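Local coordinates for arylamine n-acetyltransferase NAT (Mycobacterium tuberculosis, PDB 4BGF), which probably transfers the acetyl group of acetyl-coenzyme A to the amine of arylamine substrates, as other arylamine N-acetyltransferases do, at residues Ser202-Thr206 against Gly207-Ala211; Gly264-Glu267 against Thr268-Glu272. All blocks are in the same frame, centred on the assembly; numbering follows the deposited sequence.

How the contacts relate
The two contacts follow each other along the chain, with contact 1 first. The centres of contact 1 and contact 2 are about 15 Å apart. The nearest atoms of contact 1 and contact 2 are about 5 Å apart, so the two do not touch. Both contacts touch helix 242-251. From contact 1, Leu208 meets Val245; from contact 2, Glu267 meets Val246. Residues 41-45 are also shared, because Leu208 touches Leu41 and Leu44 while Leu266 touches Leu45. Contact 1 is the more central, its centre 13 Å from the chain centre. Its Phe204 lies near, but does not touch, the probable catalytic triad of Cys70, His110 and Asp127. The centre of contact 2 is 25 Å from the chain centre, at the modelled C-terminal end.

Contact 1. Residues Ser202-Thr206 against Gly207-Ala211; sequences SKFVT and GLTAA
Phe204 and Thr209 meet across the turn that leads from the short helix 203-206 into strand 209-214 of the five-stranded antiparallel sheet. The methyl CG2 of Thr209 lies at the edge of the Phe204 ring, near its plane. It is 3.5 Å from Phe204 CE1 and equally close to CD1, so the methyl sits against the CD1-CE1 side of the ring. In Thr209, OG1 is anti to the backbone N (chi1 170°), which places CG2 between N and the carbonyl carbon, on the side of the ring. One face of the ring is covered by Lys203, whose CG sits 3.7 Å above the ring plane of Phe204, over its centre. Tyr69 adds an edge-to-face ring contact, and Phe38 touches both Phe204 and Thr209. The ring also lies near Cys70, His110 and Asp127, which probably form the Cys-His-Asp triad of this family.

Ser202 is the N-cap: its OG accepts a weak bond from Phe204 N at 3.5 Å. Its backbone O accepts from Val205 N and Thr206 N. Asn40, between strand 38-39 and helix 41-44, bonds to Phe204 O and Gly207 O through ND2 and to Thr209 N through OD1. Gly207 is the first residue to leave the helical conformation. Its N still donates to Lys203 O at 3.0 Å, with an N-H...O angle of 144° and the donor 42° out of the carbonyl plane.

Contact 2. Residues Gly264-Glu267 against Thr268-Glu272; sequences GALE and TRIDE
Leu266 O receives two backbone N-H groups, both weakly. Arg269 N is 3.2 Å from Leu266 O, in a bent bond with an N-H...O angle of 126°. Ile270 N is 3.3 Å from Leu266 O, and that bond is much straighter at 166°. The next carbonyl has a firmer partner, as Asp271 N donates to Glu267 O at 3.0 Å. This last bond is nearly collinear with the C=O. The helix is kinked here: Thr268 N and Arg269 N lack the usual i to i-4 bond, and Arg269 N has the weak i to i-3 bond to Leu266 O in its place.

One apolar pair follows the one-turn spacing. Leu266 CD1 is 4.4 Å from Ile270 CG1. CG1 of Ile270 lies beside its own backbone N (chi1 -61°), and this brings it alongside the carbonyl, 3.6 Å from Leu266 O. Across this contact Arg269 meets the preceding turn with CB and CG; its CB is 3.5 Å from Leu266 O. Bends at chi2 and chi3 then carry the guanidinium group away from that turn. Glu267 and Asp271 carry like charges, but Glu267 OE1 and Asp271 OD2 are 6.5 Å apart, so any repulsion is probably mild.

Outside the helix, Leu266 and Arg269 touch Leu45. Glu267 packs on Ala242, Ala243 and Val246, and Asp271 also reaches Ala242. The result is a kinked helix at the modelled C-terminal end, with one loose i to i+4 apolar pair, Leu266 with Ile270, lying against helix 242-251.

Contact 1. Residues Ser202-Thr206 against Gly207-Ala211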
loop_
_atom_site.group_PDB
_atom_site.type_symbol
_atom_site.label_atom_id
_atom_site.label_comp_id
_atom_site.label_asym_id
_atom_site.label_seq_id
_atom_site.Cartn_x
_atom_site.Cartn_y
_atom_site.Cartn_z
ATOM N N SER A 202 9.781 8.693 -12.382
ATOM C CA SER A 202 9.073 7.794 -11.487
ATOM C C SER A 202 7.612 7.768 -11.883
ATOM O O SER A 202 7.046 8.799 -12.211
ATOM C CB SER A 202 9.250 8.219 -10.047
ATOM O OG SER A 202 8.469 7.438 -9.162
ATOM N N LYS A 203 7.022 6.581 -11.896
ATOM C CA LYS A 203 5.617 6.447 -12.268
ATOM C C LYS A 203 4.679 7.232 -11.338
ATOM O O LYS A 203 3.550 7.526 -11.704
ATOM C CB LYS A 203 5.215 4.971 -12.260
ATOM C CG LYS A 203 4.768 4.479 -10.880
ATOM C CD LYS A 203 4.592 2.970 -10.771
ATOM C CE LYS A 203 3.194 2.547 -11.118
ATOM N NZ LYS A 203 3.148 1.074 -11.287
ATOM N N PHE A 204 5.143 7.552 -10.124
ATOM C CA PHE A 204 4.336 8.283 -9.149
ATOM C C PHE A 204 4.432 9.777 -9.338
ATOM O O PHE A 204 3.704 10.527 -8.691
ATOM C CB PHE A 204 4.721 7.910 -7.726
ATOM C CG PHE A 204 4.564 6.464 -7.446
ATOM C CD1 PHE A 204 3.328 5.862 -7.566
ATOM C CD2 PHE A 204 5.656 5.686 -7.131
ATOM C CE1 PHE A 204 3.188 4.530 -7.349
ATOM C CE2 PHE A 204 5.519 4.355 -6.921
ATOM C CZ PHE A 204 4.287 3.774 -7.030
ATOM N N VAL A 205 5.331 10.201 -10.222
ATOM C CA VAL A 205 5.378 11.600 -10.641
ATOM C C VAL A 205 4.736 11.733 -12.025
ATOM O O VAL A 205 4.179 12.780 -12.352
ATOM C CB VAL A 205 6.837 12.231 -10.612
ATOM C CG1 VAL A 205 7.512 12.028 -9.245
ATOM C CG2 VAL A 205 7.727 11.651 -11.668
ATOM N N THR A 206 4.795 10.671 -12.825
ATOM C CA THR A 206 4.386 10.732 -14.240
ATOM C C THR A 206 2.952 10.312 -14.517
ATOM O O THR A 206 2.416 10.649 -15.568
ATOM C CB THR A 206 5.257 9.831 -15.118
ATOM O OG1 THR A 206 5.140 8.488 -14.655
ATOM C CG2 THR A 206 6.718 10.263 -15.088
ATOM N N GLY A 207 2.330 9.568 -13.609
ATOM C CA GLY A 207 0.942 9.189 -13.788
ATOM C C GLY A 207 0.153 9.018 -12.500
ATOM O O GLY A 207 0.698 9.018 -11.397
ATOM N N LEU A 208 -1.154 8.845 -12.666
ATOM C CA LEU A 208 -2.055 8.646 -11.545
ATOM C C LEU A 208 -2.313 7.154 -11.253
ATOM O O LEU A 208 -2.718 6.395 -12.106
ATOM C CB LEU A 208 -3.353 9.430 -11.768
ATOM C CG LEU A 208 -4.548 9.149 -10.859
ATOM C CD1 LEU A 208 -4.252 9.522 -9.432
ATOM C CD2 LEU A 208 -5.723 9.914 -11.365
ATOM N N THR A 209 -2.012 6.736 -10.034
ATOM C CA THR A 209 -2.303 5.374 -9.619
ATOM C C THR A 209 -3.078 5.478 -8.321
ATOM O O THR A 209 -2.657 6.205 -7.438
ATOM C CB THR A 209 -1.015 4.541 -9.492
ATOM O OG1 THR A 209 -1.298 3.289 -8.861
ATOM C CG2 THR A 209 0.028 5.263 -8.694
ATOM N N ALA A 210 -4.250 4.832 -8.239
ATOM C CA ALA A 210 -5.010 4.675 -6.983
ATOM C C ALA A 210 -5.460 3.231 -6.761
ATOM O O ALA A 210 -5.569 2.472 -7.696
ATOM C CB ALA A 210 -6.204 5.584 -6.971
ATOM N N ALA A 211 -5.713 2.845 -5.518
ATOM C CA ALA A 211 -6.345 1.549 -5.256
ATOM C C ALA A 211 -6.978 1.446 -3.853
ATOM O O ALA A 211 -6.610 2.176 -2.942
ATOM C CB ALA A 211 -5.374 0.407 -5.522
#

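Contact 2. Residues Gly264-Glu267 against Thr268-Glu272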
loop_
_atom_site.group_PDB
_atom_site.type_symbol
_atom_site.label_atom_id
_atom_site.label_comp_id
_atom_site.label_asym_id
_atom_site.label_seq_id
_atom_site.Cartn_x
_atom_site.Cartn_y
_atom_site.Cartn_z
ATOM N N GLY A 264 -12.885 21.842 -8.250
ATOM C CA GLY A 264 -13.046 22.435 -9.572
ATOM C C GLY A 264 -11.757 23.028 -10.109
ATOM O O GLY A 264 -11.662 23.373 -11.290
ATOM N N ALA A 265 -10.768 23.140 -9.225
ATOM C CA ALA A 265 -9.441 23.630 -9.574
ATOM C C ALA A 265 -8.459 22.469 -9.713
ATOM O O ALA A 265 -7.383 22.635 -10.250
ATOM C CB ALA A 265 -8.966 24.612 -8.531
ATOM N N LEU A 266 -8.854 21.283 -9.276
ATOM C CA LEU A 266 -8.006 20.097 -9.417
ATOM C C LEU A 266 -8.225 19.328 -10.720
ATOM O O LEU A 266 -7.290 18.700 -11.222
ATOM C CB LEU A 266 -8.219 19.160 -8.235
ATOM C CG LEU A 266 -7.656 17.747 -8.393
ATOM C CD1 LEU A 266 -6.132 17.796 -8.433
ATOM C CD2 LEU A 266 -8.146 16.832 -7.285
ATOM N N GLU A 267 -9.450 19.338 -11.239
ATOM C CA GLU A 267 -9.725 18.700 -12.517
ATOM C C GLU A 267 -8.741 19.217 -13.573
ATOM O O GLU A 267 -8.282 18.449 -14.419
ATOM C CB GLU A 267 -11.141 19.004 -12.954
ATOM C CG GLU A 267 -12.152 18.530 -11.955
ATOM C CD GLU A 267 -13.523 19.126 -12.153
ATOM O OE1 GLU A 267 -13.677 19.955 -13.065
ATOM O OE2 GLU A 267 -14.449 18.772 -11.390
ATOM N N THR A 268 -8.386 20.506 -13.491
ATOM C CA THR A 268 -7.567 21.150 -14.532
ATOM C C THR A 268 -6.195 20.535 -14.631
ATOM O O THR A 268 -5.627 20.402 -15.718
ATOM C CB THR A 268 -7.312 22.639 -14.296
ATOM O OG1 THR A 268 -8.506 23.277 -13.844
ATOM C CG2 THR A 268 -6.809 23.271 -15.609
ATOM N N ARG A 269 -5.651 20.199 -13.477
ATOM C CA ARG A 269 -4.357 19.579 -13.407
ATOM C C ARG A 269 -4.401 18.185 -14.005
ATOM O O ARG A 269 -3.515 17.802 -14.761
ATOM C CB ARG A 269 -3.928 19.508 -11.957
ATOM C CG ARG A 269 -3.978 20.841 -11.227
ATOM C CD ARG A 269 -2.832 21.768 -11.615
ATOM N NE ARG A 269 -1.545 21.092 -11.632
ATOM C CZ ARG A 269 -0.760 20.928 -10.569
ATOM N NH1 ARG A 269 -1.129 21.370 -9.375
ATOM N NH2 ARG A 269 0.401 20.301 -10.701
ATOM N N ILE A 270 -5.438 17.430 -13.665
ATOM C CA ILE A 270 -5.600 16.070 -14.176
ATOM C C ILE A 270 -5.753 15.995 -15.694
ATOM O O ILE A 270 -5.127 15.147 -16.340
ATOM C CB ILE A 270 -6.823 15.378 -13.548
ATOM C CG1 ILE A 270 -6.665 15.267 -12.039
ATOM C CG2 ILE A 270 -7.033 13.979 -14.141
ATOM C CD1 ILE A 270 -5.369 14.708 -11.602
ATOM N N ASP A 271 -6.575 16.861 -16.273
ATOM C CA ASP A 271 -6.717 16.843 -17.717
ATOM C C ASP A 271 -5.343 16.778 -18.405
ATOM O O ASP A 271 -5.205 16.250 -19.495
ATOM C CB ASP A 271 -7.580 18.016 -18.183
ATOM C CG ASP A 271 -8.979 17.575 -18.567
ATOM O OD1 ASP A 271 -9.103 16.601 -19.335
ATOM O OD2 ASP A 271 -9.960 18.170 -18.074
ATOM N N GLU A 272 -4.321 17.245 -17.699
ATOM C CA GLU A 272 -2.935 17.113 -18.118
ATOM C C GLU A 272 -2.233 15.975 -17.386
ATOM O O GLU A 272 -2.670 14.824 -17.436
ATOM C CB GLU A 272 -2.216 18.419 -17.824
#